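Side-chain contacts in alpha-galactosidase (PDB 3A5V), which probably hydrolyses terminal, non-reducing alpha-D-galactose residues from alpha-galactosides, as a tetrameric glycoside hydrolase of family 27: residues A[98-101]-A[105-108]; A[109-114]-A[147-152]; A[249-254]-A[281-286]; A[43-48]-A[256-261]. All coordinates share one frame; numbering follows the deposited sequence. Where two conformers were deposited one is given.

Contact 1: A[98-101]-A[105-108]; sequences TLTC and IASL. With MAN (alpha-D-mannopyranose), chain B.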
loop_
_atom_site.group_PDB
_atom_site.type_symbol
_atom_site.label_atom_id
_atom_site.label_comp_id
_atom_site.label_asym_id
_atom_site.label_seq_id
_atom_site.Cartn_x
_atom_site.Cartn_y
_atom_site.Cartn_z
ATOM N N THR A 98 3.236 3.322 -25.489
ATOM C CA THR A 98 2.914 3.256 -26.926
ATOM C C THR A 98 2.629 4.642 -27.510
ATOM O O THR A 98 2.844 4.877 -28.697
ATOM C CB THR A 98 1.717 2.334 -27.182
ATOM O OG1 THR A 98 0.615 2.781 -26.385
ATOM C CG2 THR A 98 2.076 0.883 -26.816
ATOM N N LEU A 99 2.180 5.549 -26.644
ATOM C CA LEU A 99 1.830 6.915 -27.000
ATOM C C LEU A 99 2.421 7.876 -25.972
ATOM O O LEU A 99 2.700 7.499 -24.815
ATOM C CB LEU A 99 0.293 7.098 -27.044
ATOM C CG LEU A 99 -0.559 6.243 -28.002
ATOM C CD1 LEU A 99 -2.065 6.365 -27.668
ATOM C CD2 LEU A 99 -0.292 6.572 -29.492
ATOM N N THR A 100 2.622 9.121 -26.390
ATOM C CA THR A 100 3.059 10.153 -25.457
ATOM C C THR A 100 1.841 10.664 -24.701
ATOM O O THR A 100 0.698 10.311 -25.033
ATOM C CB THR A 100 3.753 11.338 -26.173
ATOM O OG1 THR A 100 2.808 12.007 -27.022
ATOM C CG2 THR A 100 4.972 10.868 -26.978
ATOM N N CYS A 101 2.072 11.510 -23.694
ATOM C CA CYS A 101 0.960 12.070 -22.936
ATOM C C CYS A 101 0.022 12.878 -23.831
ATOM O O CYS A 101 -1.193 12.916 -23.587
ATOM C CB CYS A 101 1.455 12.869 -21.709
ATOM S SG CYS A 101 2.377 11.813 -20.502
ATOM N N ILE A 105 2.895 9.093 -31.250
ATOM C CA ILE A 105 3.656 7.838 -31.246
ATOM C C ILE A 105 4.833 7.937 -30.273
ATOM O O ILE A 105 5.584 8.912 -30.308
ATOM C CB ILE A 105 4.167 7.459 -32.672
ATOM C CG1 ILE A 105 3.006 7.412 -33.685
ATOM C CG2 ILE A 105 4.986 6.156 -32.652
ATOM C CD1 ILE A 105 2.005 6.294 -33.460
ATOM N N ALA A 106 4.971 6.924 -29.411
ATOM C CA ALA A 106 6.049 6.877 -28.413
ATOM C C ALA A 106 6.901 5.592 -28.559
ATOM O O ALA A 106 6.736 4.848 -29.524
ATOM C CB ALA A 106 5.466 7.012 -27.002
ATOM N N SER A 107 7.801 5.336 -27.607
ATOM C CA SER A 107 8.952 4.463 -27.868
ATOM C C SER A 107 8.955 3.054 -27.273
ATOM O O SER A 107 9.919 2.317 -27.501
ATOM C CB SER A 107 10.256 5.176 -27.460
ATOM O OG SER A 107 10.324 6.481 -28.033
ATOM N N LEU A 108 7.920 2.666 -26.519
ATOM C CA LEU A 108 7.916 1.321 -25.909
ATOM C C LEU A 108 8.027 0.239 -26.986
ATOM O O LEU A 108 7.194 0.183 -27.890
ATOM C CB LEU A 108 6.648 1.081 -25.080
ATOM C CG LEU A 108 6.578 -0.223 -24.266
ATOM C CD1 LEU A 108 7.610 -0.190 -23.129
ATOM C CD2 LEU A 108 5.149 -0.430 -23.719
HETATM C C1 MAN B . -3.460 10.688 -35.158
HETATM C C2 MAN B . -3.511 11.999 -34.367
HETATM C C3 MAN B . -2.106 12.554 -34.112
HETATM C C4 MAN B . -1.118 11.488 -33.632
HETATM C C5 MAN B . -1.274 10.165 -34.396
HETATM C C6 MAN B . -0.425 9.042 -33.810
HETATM O O2 MAN B . -4.170 11.813 -33.127
HETATM O O3 MAN B . -2.172 13.595 -33.159
HETATM O O4 MAN B . 0.180 12.000 -33.825
HETATM O O5 MAN B . -2.642 9.759 -34.464
HETATM O O6 MAN B . -0.879 8.696 -32.518
#
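L99 and I105 face each other as a single beta bridge, their CA atoms 4.7 Å apart, and A106 N donates a hydrogen bond of 3.0 Å to T98 O beside it. The two segments are neighbouring parts of one loop. It follows strand 89-95 of the beta/alpha barrel and leads to helix 111-121. Neither segment is a regular strand; the loop folds back on itself with one backbone bond between the two sides.

A106 is the side chain that points across the contact. Its CB presses on the backbone of L99, 3.3 Å from L99 C. T100 lies next to it, with CG2 3.9 Å from A106 CB. CG2 takes the place anti to the carbonyl carbon (chi1 65° for OG1), which leaves OG1 to bond D52 OD1 and H104 N. One branch of T100 therefore packs while the other is held by polar partners. L108 adds a looser touch, with CB 4.1 Å from T98 N.

The loop is tied down further by the C101-C131 disulfide. T98 and L99 also pack on T179 of the second subunit. The loop also meets a mannose, hydrogen-bonded to G103 O. L99 CD2 is 3.7 Å from mannose O6, and I105 CD1, in the conformer described, is 3.7 Å from mannose C6.

Contact 2: A[109-114]-A[147-152]; sequences GYEDID and YKAMGN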
loop_
_atom_site.group_PDB
_atom_site.type_symbol
_atom_site.label_atom_id
_atom_site.label_comp_id
_atom_site.label_asym_id
_atom_site.label_seq_id
_atom_site.Cartn_x
_atom_site.Cartn_y
_atom_site.Cartn_z
ATOM N N GLY A 109 9.045 -0.610 -26.889
ATOM C CA GLY A 109 9.256 -1.650 -27.891
ATOM C C GLY A 109 10.045 -1.171 -29.101
ATOM O O GLY A 109 10.427 -1.981 -29.939
ATOM N N TYR A 110 10.304 0.137 -29.181
ATOM C CA TYR A 110 11.107 0.720 -30.261
ATOM C C TYR A 110 12.336 1.436 -29.723
ATOM O O TYR A 110 12.870 2.320 -30.390
ATOM C CB TYR A 110 10.268 1.728 -31.082
ATOM C CG TYR A 110 9.157 1.102 -31.890
ATOM C CD1 TYR A 110 7.957 0.730 -31.283
ATOM C CD2 TYR A 110 9.307 0.883 -33.266
ATOM C CE1 TYR A 110 6.930 0.132 -32.021
ATOM C CE2 TYR A 110 8.288 0.302 -34.023
ATOM C CZ TYR A 110 7.102 -0.066 -33.391
ATOM O OH TYR A 110 6.088 -0.644 -34.115
ATOM N N GLU A 111 12.794 1.055 -28.530
ATOM C CA GLU A 111 13.811 1.845 -27.822
ATOM C C GLU A 111 15.133 1.947 -28.617
ATOM O O GLU A 111 15.685 3.034 -28.746
ATOM C CB GLU A 111 14.071 1.302 -26.411
ATOM C CG GLU A 111 12.870 1.390 -25.435
ATOM C CD GLU A 111 11.923 0.180 -25.504
ATOM O OE1 GLU A 111 12.071 -0.648 -26.433
ATOM O OE2 GLU A 111 11.030 0.068 -24.618
ATOM N N ASP A 112 15.628 0.824 -29.141
ATOM C CA ASP A 112 16.889 0.825 -29.909
ATOM C C ASP A 112 16.800 1.720 -31.137
ATOM O O ASP A 112 17.663 2.563 -31.366
ATOM C CB ASP A 112 17.300 -0.596 -30.323
ATOM C CG ASP A 112 17.937 -1.368 -29.178
ATOM O OD1 ASP A 112 18.186 -0.774 -28.106
ATOM O OD2 ASP A 112 18.196 -2.574 -29.345
ATOM N N ILE A 113 15.737 1.530 -31.901
ATOM C CA ILE A 113 15.470 2.306 -33.111
ATOM C C ILE A 113 15.372 3.816 -32.823
ATOM O O ILE A 113 15.992 4.627 -33.522
ATOM C CB ILE A 113 14.200 1.785 -33.803
ATOM C CG1 ILE A 113 14.505 0.418 -34.463
ATOM C CG2 ILE A 113 13.684 2.784 -34.842
ATOM C CD1 ILE A 113 13.255 -0.371 -34.858
ATOM N N ASP A 114 14.609 4.188 -31.799
ATOM C CA ASP A 114 14.425 5.609 -31.500
ATOM C C ASP A 114 15.709 6.259 -30.976
ATOM O O ASP A 114 16.053 7.383 -31.378
ATOM C CB ASP A 114 13.234 5.833 -30.556
ATOM C CG ASP A 114 11.891 5.574 -31.234
ATOM O OD1 ASP A 114 11.860 5.289 -32.463
ATOM O OD2 ASP A 114 10.854 5.664 -30.538
ATOM N N TYR A 147 12.420 1.206 -18.094
ATOM C CA TYR A 147 13.352 2.344 -18.202
ATOM C C TYR A 147 14.780 1.925 -18.545
ATOM O O TYR A 147 15.499 2.663 -19.213
ATOM C CB TYR A 147 13.286 3.276 -16.962
ATOM C CG TYR A 147 12.034 4.117 -17.027
ATOM C CD1 TYR A 147 11.923 5.138 -17.971
ATOM C CD2 TYR A 147 10.923 3.833 -16.226
ATOM C CE1 TYR A 147 10.752 5.893 -18.091
ATOM C CE2 TYR A 147 9.739 4.589 -16.342
ATOM C CZ TYR A 147 9.666 5.608 -17.282
ATOM O OH TYR A 147 8.515 6.357 -17.436
ATOM N N LYS A 148 15.158 0.724 -18.123
ATOM C CA LYS A 148 16.459 0.133 -18.466
ATOM C C LYS A 148 16.581 -0.168 -19.980
ATOM O O LYS A 148 17.668 -0.002 -20.549
ATOM C CB LYS A 148 16.637 -1.165 -17.661
ATOM C CG LYS A 148 17.840 -2.042 -18.030
ATOM C CD LYS A 148 18.975 -1.778 -17.087
ATOM C CE LYS A 148 19.945 -2.930 -17.045
ATOM N NZ LYS A 148 21.049 -2.608 -16.117
ATOM N N ALA A 149 15.481 -0.601 -20.614
ATOM C CA ALA A 149 15.451 -0.829 -22.069
ATOM C C ALA A 149 15.890 0.426 -22.842
ATOM O O ALA A 149 16.665 0.322 -23.791
ATOM C CB ALA A 149 14.050 -1.285 -22.538
ATOM N N MET A 150 15.412 1.606 -22.427
ATOM C CA MET A 150 15.825 2.860 -23.088
ATOM C C MET A 150 17.216 3.300 -22.648
ATOM O O MET A 150 18.009 3.790 -23.465
ATOM C CB MET A 150 14.802 3.985 -22.880
ATOM C CG MET A 150 15.176 5.330 -23.527
ATOM S SD MET A 150 15.496 5.212 -25.322
ATOM C CE MET A 150 13.818 5.247 -25.960
ATOM N N GLY A 151 17.533 3.137 -21.362
ATOM C CA GLY A 151 18.891 3.473 -20.903
ATOM C C GLY A 151 19.956 2.726 -21.711
ATOM O O GLY A 151 20.949 3.319 -22.149
ATOM N N ASN A 152 19.739 1.424 -21.896
ATOM C CA ASN A 152 20.647 0.569 -22.674
ATOM C C ASN A 152 20.686 1.017 -24.139
ATOM O O ASN A 152 21.765 1.113 -24.722
ATOM C CB ASN A 152 20.210 -0.902 -22.601
ATOM C CG ASN A 152 20.522 -1.561 -21.252
ATOM O OD1 ASN A 152 20.028 -2.654 -20.976
ATOM N ND2 ASN A 152 21.343 -0.921 -20.427
HETATM O O HOH W 1 17.208 -1.829 -25.279
#
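The carboxylate of E111 lies between two groups, one on each face. The methyl of A149 sits over one face, with CB 3.9 Å from E111 CD. G109 N comes from the other side and donates to E111 OE2, a bond of 3.1 Å. It meets that oxygen from above the carboxylate plane, 45° out of it. The ring of Y110 turns away from this contact and takes part in a cation-pi pair with R59.

E111 starts helix 111-121, just after the N-cap residue Y110. Its chain bends at chi2 (87°), which folds the carboxylate back over the start of the helix to G109. This bend presents the aliphatic part of the side chain to helix 140-156, and E111 CB lies 3.8 Å from A149 O. M150 reaches the same residue from further along helix 140-156. Its chain is bent at chi2 and chi3, and it runs at a slant to E111, bringing CE to 3.9 Å from E111 CA. The same M150 also packs on L126 and Y128 of strand 125-129, so it lies where two neighbouring helices of the barrel meet a strand between them in sequence.

A water joins the helices as well. It donates to A149 O at 2.7 Å and to D112 OD1 at 3.2 Å. Direct contact is thus by carbon packing and the polar link is through water. The hydrogen bond of the E111 carboxylate to G109 N stays within its own segment, where the negative charge near the helix N-terminus would probably be favourable.

Contact 3: A[249-254]-A[281-286]; sequences MNQEEY and TKEIIM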
loop_
_atom_site.group_PDB
_atom_site.type_symbol
_atom_site.label_atom_id
_atom_site.label_comp_id
_atom_site.label_asym_id
_atom_site.label_seq_id
_atom_site.Cartn_x
_atom_site.Cartn_y
_atom_site.Cartn_z
ATOM N N MET A 249 1.887 33.080 -9.813
ATOM C CA MET A 249 2.480 33.316 -8.495
ATOM C C MET A 249 3.046 34.739 -8.429
ATOM O O MET A 249 3.346 35.328 -9.460
ATOM C CB MET A 249 3.610 32.306 -8.217
ATOM C CG MET A 249 3.157 30.847 -8.144
ATOM S SD MET A 249 4.512 29.752 -7.636
ATOM C CE MET A 249 4.654 28.661 -9.055
ATOM N N ASN A 250 3.193 35.275 -7.217
ATOM C CA ASN A 250 3.864 36.571 -7.015
ATOM C C ASN A 250 5.390 36.393 -6.931
ATOM O O ASN A 250 5.883 35.258 -6.987
ATOM C CB ASN A 250 3.280 37.327 -5.801
ATOM C CG ASN A 250 3.577 36.642 -4.466
ATOM O OD1 ASN A 250 4.644 36.070 -4.273
ATOM N ND2 ASN A 250 2.634 36.743 -3.522
ATOM N N GLN A 251 6.143 37.493 -6.833
ATOM C CA GLN A 251 7.597 37.383 -6.863
ATOM C C GLN A 251 8.188 36.589 -5.680
ATOM O O GLN A 251 9.119 35.805 -5.872
ATOM C CB GLN A 251 8.324 38.727 -7.054
ATOM C CG GLN A 251 9.730 38.522 -7.660
ATOM C CD GLN A 251 10.680 39.695 -7.435
ATOM O OE1 GLN A 251 10.542 40.447 -6.480
ATOM N NE2 GLN A 251 11.666 39.832 -8.314
ATOM N N GLU A 252 7.669 36.806 -4.474
ATOM C CA GLU A 252 8.185 36.071 -3.308
ATOM C C GLU A 252 7.873 34.567 -3.408
ATOM O O GLU A 252 8.688 33.720 -3.007
ATOM C CB GLU A 252 7.667 36.668 -1.986
ATOM C CG GLU A 252 8.240 38.088 -1.664
ATOM C CD GLU A 252 9.770 38.176 -1.767
ATOM O OE1 GLU A 252 10.463 37.248 -1.316
ATOM O OE2 GLU A 252 10.289 39.179 -2.324
ATOM N N GLU A 253 6.697 34.236 -3.934
ATOM C CA GLU A 253 6.370 32.825 -4.211
ATOM C C GLU A 253 7.332 32.190 -5.226
ATOM O O GLU A 253 7.795 31.085 -5.001
ATOM C CB GLU A 253 4.926 32.685 -4.683
ATOM C CG GLU A 253 3.929 32.894 -3.552
ATOM C CD GLU A 253 2.481 33.035 -4.023
ATOM O OE1 GLU A 253 2.220 33.338 -5.213
ATOM O OE2 GLU A 253 1.602 32.847 -3.171
ATOM N N TYR A 254 7.620 32.881 -6.341
ATOM C CA TYR A 254 8.633 32.408 -7.301
ATOM C C TYR A 254 10.020 32.314 -6.679
ATOM O O TYR A 254 10.795 31.399 -7.008
ATOM C CB TYR A 254 8.712 33.297 -8.553
ATOM C CG TYR A 254 7.551 33.091 -9.502
ATOM C CD1 TYR A 254 7.060 31.800 -9.772
ATOM C CD2 TYR A 254 6.934 34.188 -10.128
ATOM C CE1 TYR A 254 5.974 31.605 -10.641
ATOM C CE2 TYR A 254 5.843 34.007 -11.007
ATOM C CZ TYR A 254 5.374 32.717 -11.253
ATOM O OH TYR A 254 4.293 32.548 -12.103
ATOM N N THR A 281 11.557 38.679 -13.503
ATOM C CA THR A 281 11.994 37.317 -13.797
ATOM C C THR A 281 13.531 37.206 -13.738
ATOM O O THR A 281 14.068 36.249 -13.165
ATOM C CB THR A 281 11.408 36.816 -15.141
ATOM O OG1 THR A 281 9.981 36.648 -14.981
ATOM C CG2 THR A 281 12.029 35.469 -15.542
ATOM N N LYS A 282 14.232 38.195 -14.296
ATOM C CA LYS A 282 15.706 38.149 -14.318
ATOM C C LYS A 282 16.261 38.111 -12.894
ATOM O O LYS A 282 17.214 37.404 -12.614
ATOM C CB LYS A 282 16.285 39.368 -15.049
ATOM C CG LYS A 282 16.028 39.417 -16.554
ATOM C CD LYS A 282 16.636 40.710 -17.170
ATOM C CE LYS A 282 16.425 40.736 -18.686
ATOM N NZ LYS A 282 16.826 42.052 -19.314
ATOM N N GLU A 283 15.658 38.891 -11.998
ATOM C CA GLU A 283 16.082 38.922 -10.590
ATOM C C GLU A 283 16.086 37.519 -9.972
ATOM O O GLU A 283 16.987 37.175 -9.189
ATOM C CB GLU A 283 15.174 39.867 -9.791
ATOM C CG GLU A 283 15.597 40.053 -8.339
ATOM C CD GLU A 283 14.705 41.021 -7.562
ATOM O OE1 GLU A 283 14.008 41.865 -8.191
ATOM O OE2 GLU A 283 14.700 40.917 -6.313
ATOM N N ILE A 284 15.088 36.712 -10.331
ATOM C CA ILE A 284 14.957 35.342 -9.786
ATOM C C ILE A 284 15.842 34.299 -10.508
ATOM O O ILE A 284 16.469 33.443 -9.873
ATOM C CB ILE A 284 13.464 34.862 -9.774
ATOM C CG1 ILE A 284 12.546 35.845 -8.999
ATOM C CG2 ILE A 284 13.339 33.397 -9.223
ATOM C CD1 ILE A 284 12.940 36.095 -7.505
ATOM N N ILE A 285 15.907 34.368 -11.835
ATOM C CA ILE A 285 16.573 33.288 -12.582
ATOM C C ILE A 285 18.023 33.597 -12.994
ATOM O O ILE A 285 18.707 32.724 -13.536
ATOM C CB ILE A 285 15.736 32.796 -13.796
ATOM C CG1 ILE A 285 15.718 33.845 -14.931
ATOM C CG2 ILE A 285 14.294 32.364 -13.328
ATOM C CD1 ILE A 285 15.008 33.376 -16.219
ATOM N N MET A 286 18.483 34.828 -12.765
ATOM C CA MET A 286 19.833 35.194 -13.220
ATOM C C MET A 286 20.765 35.593 -12.093
ATOM O O MET A 286 21.696 36.384 -12.298
ATOM C CB MET A 286 19.794 36.307 -14.290
ATOM C CG MET A 286 18.956 35.967 -15.530
ATOM S SD MET A 286 19.146 37.298 -16.758
ATOM C CE MET A 286 18.132 36.690 -18.108
#
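E283 meets Q251 first. The extended chain of E283, CG anti to the backbone N (chi1 -176°), places the carboxylate beside Q251 at the N-terminal start of helix 251-263. Q251 NE2 donates to E283 OE1 at 3.1 Å, nearly straight at 168°. The acceptor lies in the amide plane of Q251, but the amide nitrogen stands above the carboxylate plane. The two planes are 85° apart. A second conformer of Q251 was deposited, so this bond may not be constant. E283 also has R255 as a long, weak ionic partner, and a bound polyether lies close to it.

I284 follows and makes the nonpolar part. CD1 lies 4.0 Å from Q251 CG, while CG2, on the other branch, rests 3.9 Å from Y254 O. The Y254 ring itself leads away. M249 CB lies 3.4 Å above one of its faces, toward the rim, and its OH is bonded to D192. Next to this, N250 and E253 form a capping box: E253 N donates to N250 OD1 at 2.8 Å, and N250 N to E253 OE1 at 3.0 Å.

I285 packs on both Y258 of helix 251-263 and L40 of helix 40-43. M286, just past the helix end, packs on L40 and L43. Helix 279-285 therefore sits between helix 251-263 and helix 40-43, following strand 268-270, the last strand of the barrel, in sequence.

Contact 4: A[43-48]-A[256-261]; sequences LGYNYV and VHYTIW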
loop_
_atom_site.group_PDB
_atom_site.type_symbol
_atom_site.label_atom_id
_atom_site.label_comp_id
_atom_site.label_asym_id
_atom_site.label_seq_id
_atom_site.Cartn_x
_atom_site.Cartn_y
_atom_site.Cartn_z
ATOM N N LEU A 43 25.039 31.722 -17.971
ATOM C CA LEU A 43 24.713 31.421 -16.566
ATOM C C LEU A 43 24.673 29.913 -16.277
ATOM O O LEU A 43 24.779 29.493 -15.123
ATOM C CB LEU A 43 23.402 32.092 -16.160
ATOM C CG LEU A 43 23.475 33.620 -16.035
ATOM C CD1 LEU A 43 22.082 34.232 -16.119
ATOM C CD2 LEU A 43 24.167 34.063 -14.756
ATOM N N GLY A 44 24.526 29.104 -17.328
ATOM C CA GLY A 44 24.499 27.646 -17.184
ATOM C C GLY A 44 23.324 26.956 -17.846
ATOM O O GLY A 44 23.343 25.738 -17.978
ATOM N N TYR A 45 22.301 27.716 -18.264
ATOM C CA TYR A 45 21.110 27.112 -18.879
ATOM C C TYR A 45 21.409 26.799 -20.346
ATOM O O TYR A 45 21.172 27.634 -21.235
ATOM C CB TYR A 45 19.894 28.042 -18.817
ATOM C CG TYR A 45 19.487 28.563 -17.444
ATOM C CD1 TYR A 45 20.024 29.752 -16.943
ATOM C CD2 TYR A 45 18.507 27.908 -16.690
ATOM C CE1 TYR A 45 19.617 30.274 -15.700
ATOM C CE2 TYR A 45 18.093 28.412 -15.427
ATOM C CZ TYR A 45 18.641 29.589 -14.951
ATOM O OH TYR A 45 18.235 30.094 -13.731
ATOM N N ASN A 46 21.919 25.602 -20.594
ATOM C CA ASN A 46 22.483 25.295 -21.897
ATOM C C ASN A 46 21.711 24.251 -22.691
ATOM O O ASN A 46 21.977 24.087 -23.880
ATOM C CB ASN A 46 23.992 24.974 -21.798
ATOM C CG ASN A 46 24.275 23.614 -21.140
ATOM O OD1 ASN A 46 25.156 22.859 -21.592
ATOM N ND2 ASN A 46 23.519 23.281 -20.118
ATOM N N TYR A 47 20.750 23.555 -22.052
ATOM C CA TYR A 47 19.923 22.580 -22.778
ATOM C C TYR A 47 18.643 23.228 -23.343
ATOM O O TYR A 47 17.913 23.911 -22.623
ATOM C CB TYR A 47 19.565 21.371 -21.893
ATOM C CG TYR A 47 20.707 20.398 -21.634
ATOM C CD1 TYR A 47 21.059 19.432 -22.585
ATOM C CD2 TYR A 47 21.408 20.427 -20.417
ATOM C CE1 TYR A 47 22.111 18.545 -22.354
ATOM C CE2 TYR A 47 22.463 19.558 -20.172
ATOM C CZ TYR A 47 22.799 18.603 -21.135
ATOM O OH TYR A 47 23.819 17.723 -20.880
ATOM N N VAL A 48 18.385 23.019 -24.633
ATOM C CA VAL A 48 17.131 23.453 -25.274
ATOM C C VAL A 48 16.342 22.178 -25.572
ATOM O O VAL A 48 16.703 21.390 -26.453
ATOM C CB VAL A 48 17.362 24.266 -26.597
ATOM C CG1 VAL A 48 15.992 24.613 -27.281
ATOM C CG2 VAL A 48 18.183 25.557 -26.321
ATOM N N VAL A 256 10.662 31.583 -3.601
ATOM C CA VAL A 256 10.638 30.368 -2.790
ATOM C C VAL A 256 10.824 29.122 -3.650
ATOM O O VAL A 256 11.653 28.261 -3.364
ATOM C CB VAL A 256 9.319 30.275 -1.964
ATOM C CG1 VAL A 256 9.248 28.928 -1.163
ATOM C CG2 VAL A 256 9.264 31.411 -1.038
ATOM N N HIS A 257 10.029 29.057 -4.705
ATOM C CA HIS A 257 10.039 27.991 -5.695
ATOM C C HIS A 257 11.461 27.797 -6.244
ATOM O O HIS A 257 12.035 26.708 -6.121
ATOM C CB HIS A 257 8.988 28.396 -6.752
ATOM C CG HIS A 257 8.977 27.587 -8.019
ATOM N ND1 HIS A 257 9.083 26.213 -8.048
ATOM C CD2 HIS A 257 8.765 27.978 -9.301
ATOM C CE1 HIS A 257 8.978 25.796 -9.299
ATOM N NE2 HIS A 257 8.774 26.847 -10.078
ATOM N N TYR A 258 12.061 28.873 -6.753
ATOM C CA TYR A 258 13.414 28.778 -7.316
ATOM C C TYR A 258 14.458 28.364 -6.259
ATOM O O TYR A 258 15.323 27.519 -6.515
ATOM C CB TYR A 258 13.803 30.117 -7.973
ATOM C CG TYR A 258 15.049 30.032 -8.827
ATOM C CD1 TYR A 258 16.314 30.145 -8.245
ATOM C CD2 TYR A 258 14.964 29.818 -10.204
ATOM C CE1 TYR A 258 17.474 30.046 -8.998
ATOM C CE2 TYR A 258 16.135 29.728 -10.989
ATOM C CZ TYR A 258 17.386 29.843 -10.365
ATOM O OH TYR A 258 18.557 29.774 -11.100
ATOM N N THR A 259 14.389 28.988 -5.090
ATOM C CA THR A 259 15.339 28.714 -3.991
ATOM C C THR A 259 15.369 27.235 -3.597
ATOM O O THR A 259 16.447 26.640 -3.452
ATOM C CB THR A 259 14.973 29.550 -2.736
ATOM O OG1 THR A 259 15.050 30.958 -3.047
ATOM C CG2 THR A 259 15.897 29.201 -1.539
ATOM N N ILE A 260 14.188 26.655 -3.384
ATOM C CA ILE A 260 14.102 25.278 -2.927
ATOM C C ILE A 260 14.530 24.308 -4.033
ATOM O O ILE A 260 15.268 23.378 -3.763
ATOM C CB ILE A 260 12.687 24.921 -2.344
ATOM C CG1 ILE A 260 12.350 25.807 -1.119
ATOM C CG2 ILE A 260 12.592 23.430 -1.963
ATOM C CD1 ILE A 260 13.321 25.649 0.089
ATOM N N TRP A 261 14.076 24.534 -5.268
ATOM C CA TRP A 261 14.546 23.728 -6.412
ATOM C C TRP A 261 16.085 23.800 -6.509
ATOM O O TRP A 261 16.764 22.780 -6.686
ATOM C CB TRP A 261 13.938 24.267 -7.709
ATOM C CG TRP A 261 12.582 23.662 -8.138
ATOM C CD1 TRP A 261 12.302 23.151 -9.376
ATOM C CD2 TRP A 261 11.361 23.531 -7.369
ATOM N NE1 TRP A 261 11.008 22.716 -9.434
ATOM C CE2 TRP A 261 10.399 22.934 -8.225
ATOM C CE3 TRP A 261 10.988 23.847 -6.046
ATOM C CZ2 TRP A 261 9.080 22.635 -7.804
ATOM C CZ3 TRP A 261 9.668 23.549 -5.621
ATOM C CH2 TRP A 261 8.733 22.947 -6.506
#
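Y45 and Y258 carry the whole contact, and they meet by their hydroxyls. Y258 OH donates to Y45 OH over 2.7 Å. Their CA atoms are 14.0 Å apart, so each tyrosine side chain spans about half of the distance. The side chains come from opposite directions. Y45 OH lies at the edge of the Y258 ring, near its plane, and is 3.5 Å from Y258 CE2.

Y258 projects from helix 251-263 with CG anti to the backbone N (chi1 -168°). Y45 comes from the short link between helix 40-43 and strand 47-49. G44 ends the helix in a Schellman motif with positive phi. Y45 is then the centre of an inverse gamma turn. The chain thus leaves the helix and turns again at Y45.

Both tyrosines are buried, and their polar ends are satisfied together. Y45 OH accepts from Y258 and is bonded in turn to the carbonyl of I285, at the end of helix 279-285. The hydroxyls so form a short relay from one helix to the other. V290 and I291 of helix 288-294 pack against the Y258 side chain.

The contact belongs to the beta/alpha (TIM) barrel. It joins the turn that enters the second strand with the helix that connects the seventh strand to the eighth.

In the fold
Contact 4 is the buried one, about 7 Å from the chain centre. Contacts 1, 2 and 3 are only partly buried and lie further out. Contacts 1 and 2 adjoin, about 12 Å between centres, joined by a probable S107-D114 hydrogen bond and by S107 CB on M150 CE. Contacts 3 and 4 adjoin likewise. Both use helix 251-263, and I284 CG2 packs on Y258 CB, 3.5 Å away. The pairs stand far apart: contacts 1 and 3 lie on opposite sides of the chain centre. Chemistry follows place. Loop backbone and a sugar serve contact 1, carbon packing and a water contact 2, an amide-carboxylate bond contact 3, and paired hydroxyls the interior.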